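Local structure of protein involved in catabolism of external DNA (Legionella pneumophila subsp. pneumophila, 2OO3) at residues K219-E224 with I243-T248. The protein probably methylates N6 of a specific adenine of 23S ribosomal RNA, using S-adenosyl-L-methionine as the methyl donor. Sequence-based numbering, arbitrary orientation.
Sequences KSVRIE and INPPYT. With SO4 (sulfate ion), chain C.
K219, just before strand 220-226, bonds to N244, just after strand 237-243; the two strands are antiparallel neighbours in the Rossmann-like methyltransferase sheet. The strand order 3-2-1-4-5-7-6, with strand 237-243 antiparallel between its neighbours, is that of a class I methyltransferase; strand 270-275 is added beyond it at the edge. The backbone N-H of N244 donates to the carbonyl O of K219 at 2.9 Å. The bond is nearly straight, 170° at the hydrogen, and the donor lies somewhat off the carbonyl plane. The same oxygen also receives a CA-H...O contact from I243 CA at 3.5 Å.

The K219 side chain crosses that of N244, with K219 CD 3.8 Å from N244 OD1. Bends near the end of the lysine chain bring K219 NZ to sulfate O1, a 2.9 Å hydrogen bond. The sulfate, probably from the crystallisation liquor, is also held by S217, S218 and K278. One water accepts from K219 NZ and donates to N244 OD1 and sulfate O1. On the other branch of the amide, N244 ND2 bonds to the carbonyls of S190 and G192, which fixes the rotation of the group.

S220 and I243 form an antiparallel non-hydrogen-bonded pair, with their CA atoms 4.5 Å apart. Their side chains leave on the same face of the sheet, where I243 packs on I182 and Y186 of helix 174-188. Past this pair the second chain leaves the sheet and runs through P245 and P246 toward helix 249-263.

V221 meets P245 by apolar contact. A chi1 of 64° sets CG1 between the backbone N and the carbonyl carbon, and this is the methyl that reaches the P245 ring. It touches two ring carbons: V221 CG1 is 3.6 Å from P245 CB and 3.7 Å from P245 CG.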
# COMPACT_ATOMS: atom_id res chain seq x y z
N LYS A 219 10.34 -4.56 -15.56
CA LYS A 219 10.88 -3.47 -14.74
C LYS A 219 10.06 -3.49 -13.45
O LYS A 219 9.13 -2.68 -13.27
CB LYS A 219 10.74 -2.10 -15.41
CG LYS A 219 11.57 -1.90 -16.68
CD LYS A 219 11.49 -0.43 -17.12
CE LYS A 219 11.21 -0.29 -18.59
NZ LYS A 219 9.77 -0.50 -18.92
N SER A 220 10.38 -4.44 -12.58
CA SER A 220 9.49 -4.75 -11.46
C SER A 220 10.31 -5.10 -10.23
O SER A 220 11.48 -5.50 -10.33
CB SER A 220 8.63 -5.96 -11.86
OG SER A 220 9.45 -7.12 -11.99
N VAL A 221 9.71 -4.93 -9.05
CA VAL A 221 10.30 -5.47 -7.84
C VAL A 221 9.17 -6.11 -7.04
O VAL A 221 8.02 -5.62 -7.02
CB VAL A 221 11.16 -4.42 -7.04
CG1 VAL A 221 10.31 -3.24 -6.52
CG2 VAL A 221 11.86 -5.09 -5.87
N ARG A 222 9.49 -7.25 -6.43
CA ARG A 222 8.56 -7.93 -5.56
C ARG A 222 9.17 -7.91 -4.17
O ARG A 222 10.36 -8.21 -4.03
CB ARG A 222 8.38 -9.37 -6.05
CG ARG A 222 8.03 -10.30 -4.91
CD ARG A 222 7.39 -11.56 -5.37
NE ARG A 222 8.32 -12.55 -5.88
CZ ARG A 222 8.35 -13.83 -5.47
NH1 ARG A 222 7.53 -14.29 -4.51
NH2 ARG A 222 9.21 -14.67 -6.02
N ILE A 223 8.40 -7.48 -3.17
CA ILE A 223 8.86 -7.53 -1.79
C ILE A 223 7.87 -8.36 -0.96
O ILE A 223 6.66 -8.35 -1.22
CB ILE A 223 9.05 -6.11 -1.23
CG1 ILE A 223 7.70 -5.38 -1.12
CG2 ILE A 223 10.03 -5.32 -2.13
CD1 ILE A 223 7.76 -4.03 -0.32
N GLU A 224 8.38 -9.15 -0.01
CA GLU A 224 7.49 -9.96 0.81
C GLU A 224 8.02 -9.98 2.23
O GLU A 224 9.21 -9.82 2.44
CB GLU A 224 7.35 -11.40 0.29
CG GLU A 224 6.72 -11.49 -1.08
CD GLU A 224 6.39 -12.92 -1.51
OE1 GLU A 224 6.75 -13.88 -0.76
OE2 GLU A 224 5.79 -13.07 -2.59
N ILE A 243 5.61 -2.11 -10.30
CA ILE A 243 6.07 -1.88 -11.66
C ILE A 243 6.57 -0.44 -11.77
O ILE A 243 5.91 0.50 -11.30
CB ILE A 243 4.95 -2.09 -12.67
CG1 ILE A 243 4.42 -3.54 -12.56
CG2 ILE A 243 5.43 -1.79 -14.13
CD1 ILE A 243 3.09 -3.82 -13.34
N ASN A 244 7.74 -0.29 -12.37
CA ASN A 244 8.46 0.97 -12.47
C ASN A 244 8.86 1.52 -11.10
O ASN A 244 8.59 2.68 -10.78
CB ASN A 244 7.62 1.96 -13.30
CG ASN A 244 7.49 1.48 -14.75
OD1 ASN A 244 8.44 0.92 -15.32
ND2 ASN A 244 6.32 1.69 -15.34
N PRO A 245 9.50 0.67 -10.27
CA PRO A 245 9.83 1.22 -8.97
C PRO A 245 10.91 2.31 -9.07
O PRO A 245 11.72 2.30 -10.02
CB PRO A 245 10.36 0.00 -8.20
CG PRO A 245 10.93 -0.90 -9.28
CD PRO A 245 9.95 -0.73 -10.43
N PRO A 246 10.90 3.25 -8.10
CA PRO A 246 11.85 4.35 -8.11
C PRO A 246 13.26 3.90 -7.90
O PRO A 246 13.53 2.84 -7.28
CB PRO A 246 11.42 5.19 -6.92
CG PRO A 246 9.94 4.79 -6.68
CD PRO A 246 9.99 3.33 -6.95
N TYR A 247 14.13 4.68 -8.52
CA TYR A 247 15.51 4.86 -8.13
C TYR A 247 15.72 4.85 -6.61
O TYR A 247 15.23 5.74 -5.87
CB TYR A 247 16.00 6.21 -8.67
CG TYR A 247 17.51 6.35 -8.69
CD1 TYR A 247 18.32 5.39 -9.33
CD2 TYR A 247 18.14 7.45 -8.07
CE1 TYR A 247 19.72 5.51 -9.35
CE2 TYR A 247 19.53 7.59 -8.09
CZ TYR A 247 20.31 6.62 -8.73
OH TYR A 247 21.68 6.76 -8.75
N THR A 248 16.48 3.85 -6.18
CA THR A 248 16.92 3.67 -4.80
C THR A 248 15.90 2.94 -3.91
O THR A 248 16.21 2.61 -2.77
CB THR A 248 17.36 5.00 -4.10
OG1 THR A 248 16.19 5.76 -3.76
CG2 THR A 248 18.32 5.83 -4.99
S SO4 C . 9.21 -4.20 -20.14
O1 SO4 C . 9.22 -3.38 -18.94
O2 SO4 C . 7.92 -4.05 -20.80
O3 SO4 C . 10.28 -3.73 -21.03
O4 SO4 C . 9.40 -5.61 -19.82
O HOH W 1 7.74 -1.06 -17.32